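Local coordinates for 3-dehydroshikimate dehydratase (PDB 3DX5), which catalyses the manganese-dependent dehydration of 3-dehydroshikimate to 3,4-dihydroxybenzoate, which supplies the catechol units of the siderophore petrobactin, at residues I169-H175 with I194-K200. Sequence-based numbering, arbitrary orientation.
With MN (manganese (II) ion), chain B; DHB (3,4-dihydroxybenzoic acid), chain D.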
ATOM      1  N   ILE A 169      12.407  -9.585 -20.184  1.00 10.50           N
ATOM      2  CA  ILE A 169      12.975  -9.043 -18.935  1.00 10.36           C
ATOM      3  C   ILE A 169      12.610  -7.549 -18.762  1.00 10.74           C
ATOM      4  O   ILE A 169      12.734  -6.733 -19.708  1.00 10.52           O
ATOM      5  CB  ILE A 169      14.544  -9.164 -18.934  1.00 10.71           C
ATOM      6  CG1 ILE A 169      15.005 -10.657 -18.962  1.00 10.66           C
ATOM      7  CG2 ILE A 169      15.201  -8.411 -17.715  1.00 10.74           C
ATOM      8  CD1 ILE A 169      14.671 -11.459 -17.681  1.00 10.39           C
ATOM      9  N   ASN A 170      12.245  -7.199 -17.528  1.00  9.70           N
ATOM     10  CA  ASN A 170      12.226  -5.824 -17.069  1.00  9.92           C
ATOM     11  C   ASN A 170      13.517  -5.612 -16.274  1.00 10.72           C
ATOM     12  O   ASN A 170      13.662  -6.148 -15.147  1.00 10.46           O
ATOM     13  CB  ASN A 170      11.020  -5.536 -16.149  1.00  9.93           C
ATOM     14  CG  ASN A 170      10.987  -4.072 -15.712  1.00 11.38           C
ATOM     15  OD1 ASN A 170      11.466  -3.205 -16.432  1.00 11.02           O
ATOM     16  ND2 ASN A 170      10.507  -3.813 -14.519  1.00 14.37           N
ATOM     17  N   LEU A 171      14.452  -4.837 -16.841  1.00 10.82           N
ATOM     18  CA  LEU A 171      15.797  -4.715 -16.242  1.00 10.95           C
ATOM     19  C   LEU A 171      15.791  -3.587 -15.196  1.00 10.83           C
ATOM     20  O   LEU A 171      15.668  -2.409 -15.539  1.00 10.37           O
ATOM     21  CB  LEU A 171      16.854  -4.460 -17.320  1.00 10.62           C
ATOM     22  CG  LEU A 171      18.308  -4.403 -16.833  1.00 12.62           C
ATOM     23  CD1 LEU A 171      18.649  -5.533 -15.910  1.00 12.10           C
ATOM     24  CD2 LEU A 171      19.220  -4.454 -18.038  1.00 13.19           C
ATOM     25  N   ASP A 172      15.922  -3.957 -13.921  1.00 10.84           N
ATOM     26  CA  ASP A 172      15.899  -2.973 -12.820  1.00 10.89           C
ATOM     27  C   ASP A 172      17.370  -2.826 -12.396  1.00 11.42           C
ATOM     28  O   ASP A 172      17.927  -3.680 -11.703  1.00 11.23           O
ATOM     29  CB  ASP A 172      14.980  -3.500 -11.709  1.00 11.10           C
ATOM     30  CG  ASP A 172      14.780  -2.511 -10.560  1.00 13.05           C
ATOM     31  OD1 ASP A 172      15.734  -1.818 -10.147  1.00 12.52           O
ATOM     32  OD2 ASP A 172      13.651  -2.464 -10.040  1.00 14.14           O
ATOM     33  N   PHE A 173      18.013  -1.762 -12.882  1.00 11.74           N
ATOM     34  CA  PHE A 173      19.448  -1.573 -12.716  1.00 11.79           C
ATOM     35  C   PHE A 173      19.942  -1.495 -11.274  1.00 12.28           C
ATOM     36  O   PHE A 173      21.009  -2.036 -10.967  1.00 13.20           O
ATOM     37  CB  PHE A 173      19.912  -0.331 -13.495  1.00 11.91           C
ATOM     38  CG  PHE A 173      19.942  -0.544 -14.976  1.00 12.28           C
ATOM     39  CD1 PHE A 173      20.965  -1.296 -15.562  1.00 11.85           C
ATOM     40  CD2 PHE A 173      18.919  -0.034 -15.780  1.00  9.80           C
ATOM     41  CE1 PHE A 173      20.996  -1.491 -16.950  1.00 12.94           C
ATOM     42  CE2 PHE A 173      18.948  -0.219 -17.152  1.00 11.09           C
ATOM     43  CZ  PHE A 173      19.976  -0.941 -17.745  1.00 11.56           C
ATOM     44  N   LEU A 174      19.203  -0.821 -10.410  1.00 10.99           N
ATOM     45  CA  LEU A 174      19.524  -0.827  -8.987  1.00 11.92           C
ATOM     46  C   LEU A 174      19.702  -2.265  -8.452  1.00 11.95           C
ATOM     47  O   LEU A 174      20.700  -2.578  -7.803  1.00 11.95           O
ATOM     48  CB  LEU A 174      18.419  -0.095  -8.178  1.00 11.62           C
ATOM     49  CG  LEU A 174      18.636   0.119  -6.657  1.00 13.41           C
ATOM     50  CD1 LEU A 174      18.392  -1.210  -5.888  1.00 12.18           C
ATOM     51  CD2 LEU A 174      20.009   0.702  -6.389  1.00 10.16           C
ATOM     52  N   HIS A 175      18.725  -3.133  -8.706  1.00 11.56           N
ATOM     53  CA  HIS A 175      18.803  -4.480  -8.194  1.00 12.27           C
ATOM     54  C   HIS A 175      19.895  -5.295  -8.832  1.00 12.99           C
ATOM     55  O   HIS A 175      20.464  -6.169  -8.192  1.00 13.37           O
ATOM     56  CB  HIS A 175      17.445  -5.185  -8.270  1.00 11.99           C
ATOM     57  CG  HIS A 175      16.436  -4.557  -7.359  1.00 12.05           C
ATOM     58  ND1 HIS A 175      16.692  -4.347  -6.017  1.00 11.02           N
ATOM     59  CD2 HIS A 175      15.214  -4.026  -7.600  1.00 12.70           C
ATOM     60  CE1 HIS A 175      15.648  -3.751  -5.463  1.00 12.70           C
ATOM     61  NE2 HIS A 175      14.736  -3.546  -6.399  1.00 12.27           N
ATOM     62  N   ILE A 194      15.348  -7.960 -23.220  1.00 12.08           N
ATOM     63  CA  ILE A 194      14.855  -6.777 -22.492  1.00 12.25           C
ATOM     64  C   ILE A 194      13.690  -6.103 -23.235  1.00 12.12           C
ATOM     65  O   ILE A 194      13.783  -5.889 -24.443  1.00 11.09           O
ATOM     66  CB  ILE A 194      15.988  -5.754 -22.295  1.00 12.44           C
ATOM     67  CG1 ILE A 194      17.006  -6.291 -21.275  1.00 12.33           C
ATOM     68  CG2 ILE A 194      15.439  -4.308 -21.874  1.00 12.64           C
ATOM     69  CD1 ILE A 194      18.259  -5.481 -21.331  1.00 13.34           C
ATOM     70  N   GLN A 195      12.623  -5.739 -22.519  0.50 11.92           N
ATOM     71  CA  GLN A 195      11.543  -4.951 -23.143  0.50 12.38           C
ATOM     72  C   GLN A 195      11.222  -3.668 -22.381  0.50 11.89           C
ATOM     73  O   GLN A 195      10.440  -2.833 -22.863  0.50 11.45           O
ATOM     74  CB  GLN A 195      10.274  -5.786 -23.293  0.50 12.61           C
ATOM     75  CG  GLN A 195      10.444  -6.993 -24.200  0.50 16.83           C
ATOM     76  CD  GLN A 195      10.266  -6.666 -25.664  0.50 21.11           C
ATOM     77  OE1 GLN A 195      11.107  -6.015 -26.285  0.50 21.84           O
ATOM     78  NE2 GLN A 195       9.158  -7.137 -26.236  0.50 23.33           N
ATOM     79  N   HIS A 196      11.815  -3.513 -21.194  1.00 10.82           N
ATOM     80  CA  HIS A 196      11.472  -2.394 -20.294  1.00 10.35           C
ATOM     81  C   HIS A 196      12.587  -2.211 -19.273  1.00 10.48           C
ATOM     82  O   HIS A 196      13.339  -3.165 -18.972  1.00 10.24           O
ATOM     83  CB  HIS A 196      10.126  -2.677 -19.566  1.00 10.56           C
ATOM     84  CG  HIS A 196       9.289  -1.456 -19.265  1.00 10.93           C
ATOM     85  ND1 HIS A 196       9.604  -0.549 -18.271  1.00 13.36           N
ATOM     86  CD2 HIS A 196       8.103  -1.047 -19.770  1.00 11.75           C
ATOM     87  CE1 HIS A 196       8.665   0.380 -18.199  1.00 12.01           C
ATOM     88  NE2 HIS A 196       7.739   0.096 -19.099  1.00 14.07           N
ATOM     89  N   TYR A 197      12.726  -0.998 -18.752  1.00  9.48           N
ATOM     90  CA  TYR A 197      13.667  -0.761 -17.626  1.00 10.61           C
ATOM     91  C   TYR A 197      12.953  -0.136 -16.429  1.00 10.54           C
ATOM     92  O   TYR A 197      11.931   0.511 -16.587  1.00 10.45           O
ATOM     93  CB  TYR A 197      14.806   0.203 -17.991  1.00  8.83           C
ATOM     94  CG  TYR A 197      15.428  -0.067 -19.331  1.00 10.11           C
ATOM     95  CD1 TYR A 197      16.397  -1.058 -19.481  1.00 10.18           C
ATOM     96  CD2 TYR A 197      15.042   0.682 -20.470  1.00 11.26           C
ATOM     97  CE1 TYR A 197      16.970  -1.319 -20.721  1.00  7.92           C
ATOM     98  CE2 TYR A 197      15.625   0.447 -21.704  1.00  8.90           C
ATOM     99  CZ  TYR A 197      16.581  -0.570 -21.816  1.00 10.61           C
ATOM    100  OH  TYR A 197      17.174  -0.826 -23.040  1.00 12.26           O
ATOM    101  N   HIS A 198      13.549  -0.306 -15.254  1.00 10.97           N
ATOM    102  CA  HIS A 198      13.255   0.473 -14.045  1.00 12.21           C
ATOM    103  C   HIS A 198      14.519   1.205 -13.667  1.00 11.47           C
ATOM    104  O   HIS A 198      15.588   0.585 -13.600  1.00 11.54           O
ATOM    105  CB  HIS A 198      12.851  -0.462 -12.882  1.00 11.50           C
ATOM    106  CG  HIS A 198      11.403  -0.839 -12.895  1.00 12.56           C
ATOM    107  ND1 HIS A 198      10.818  -1.610 -11.903  1.00 10.76           N
ATOM    108  CD2 HIS A 198      10.418  -0.539 -13.777  1.00 10.91           C
ATOM    109  CE1 HIS A 198       9.530  -1.754 -12.173  1.00 11.61           C
ATOM    110  NE2 HIS A 198       9.264  -1.116 -13.307  1.00 10.67           N
ATOM    111  N   PHE A 199      14.399   2.501 -13.393  1.00 10.59           N
ATOM    112  CA  PHE A 199      15.513   3.329 -12.968  1.00 10.18           C
ATOM    113  C   PHE A 199      15.224   3.827 -11.545  1.00 10.76           C
ATOM    114  O   PHE A 199      14.268   4.583 -11.335  1.00  9.50           O
ATOM    115  CB  PHE A 199      15.615   4.595 -13.848  1.00  9.83           C
ATOM    116  CG  PHE A 199      16.236   4.391 -15.236  1.00 11.32           C
ATOM    117  CD1 PHE A 199      16.545   3.128 -15.732  1.00 11.21           C
ATOM    118  CD2 PHE A 199      16.431   5.490 -16.066  1.00 11.14           C
ATOM    119  CE1 PHE A 199      17.094   2.971 -17.017  1.00 11.54           C
ATOM    120  CE2 PHE A 199      16.982   5.355 -17.347  1.00 12.54           C
ATOM    121  CZ  PHE A 199      17.319   4.086 -17.825  1.00 11.77           C
ATOM    122  N   LYS A 200      16.039   3.444 -10.568  1.00 10.56           N
ATOM    123  CA  LYS A 200      15.961   4.094  -9.253  1.00 10.65           C
ATOM    124  C   LYS A 200      17.368   4.044  -8.670  1.00 11.00           C
ATOM    125  O   LYS A 200      18.227   3.320  -9.188  1.00 10.42           O
ATOM    126  CB  LYS A 200      14.885   3.444  -8.329  1.00  9.92           C
ATOM    127  CG  LYS A 200      15.070   1.915  -8.040  1.00 11.10           C
ATOM    128  CD  LYS A 200      13.997   1.439  -7.029  1.00  7.95           C
ATOM    129  CE  LYS A 200      14.156  -0.050  -6.652  1.00 12.28           C
ATOM    130  NZ  LYS A 200      13.942  -0.967  -7.829  1.00  8.58           N
TER
HETATM  131 MN    MN B 287      11.522  -2.360  -9.873  1.00 13.95          MN
HETATM  132  C1  DHB D 289       8.402  -3.494  -6.323  1.00 18.25           C
HETATM  133  C2  DHB D 289       9.378  -3.232  -7.280  1.00 18.29           C
HETATM  134  C3  DHB D 289      10.697  -2.973  -6.894  1.00 18.33           C
HETATM  135  O3  DHB D 289      11.713  -2.711  -7.775  1.00 15.67           O
HETATM  136  C4  DHB D 289      11.027  -3.016  -5.467  1.00 20.66           C
HETATM  137  O4  DHB D 289      12.313  -2.769  -5.133  1.00 20.45           O
HETATM  138  C5  DHB D 289      10.048  -3.309  -4.521  1.00 19.34           C
HETATM  139  C6  DHB D 289       8.734  -3.542  -4.967  1.00 20.09           C
HETATM  140  C   DHB D 289       6.974  -3.749  -6.779  1.00 18.97           C
HETATM  141  O1  DHB D 289       6.054  -4.032  -6.005  1.00 18.58           O
HETATM  142  O2  DHB D 289       6.675  -3.646  -8.072  1.00 18.36           O
HETATM  143  O   HOH W   1      16.653   0.535 -10.979  1.00 10.34           O
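Two neighbouring parallel TIM-barrel strands, 169-172 and 194-199, carry manganese ligands D172 and H198 as a bridged pair near their C-terminal ends. Their local axes diverge by 23°, and the ladder Q195 N to I169 O, L171 N to H196 O and H198 N to L171 O fixes the pairing. I169 pairs with I194 but N170 with H196, a one-residue shift marking a beta bulge.

On the face carrying N170, D172, H196 and H198, the metal is bound by D172 OD2 (2.1 Å) and H198 ND1 (2.3 Å); E142 and E253 add further ligands. D172 OD2 meets the H198 ring at its edge, the carboxylate and imidazole planes standing 72° apart. N170 ND2 sits over the centre of the same ring, 3.1 Å above its plane, with the amide nearly perpendicular. E33 accepts a hydrogen bond from H198 NE2, so metal and glutamate hold the ring's two nitrogens and fix its rotation.

K200 runs extended until chi4 (-64°) bends NZ to the D172 carboxylate, a salt bridge whose hydrogen bond to OD1 (3.1 Å) is weak, with metal-bound OD2 nearer at 2.7 Å. K200 NZ also bonds E253 and, at 2.8 Å, dihydroxybenzoate O3, itself a manganese ligand. H175 NE2 reaches the adjacent O4 at 2.8 Å. A water bridges D172 OD1, L174 N, H198 O and K200 N, tying helix 173-178 to the second strand.

The face with L171, I194 and Y197 is largely apolar: L171 CD2 touches I194 CD1, while F173, from the helix's first turn, brings CE2 to 3.6 Å from Y197 CD1 and meets the F199 rim, under helices 183-190 and 236-243. Metal- and ligand-binding groups at the strands' C-terminal ends and a helix-covered outer face characterise TIM barrels, here of the xylose isomerase-like family.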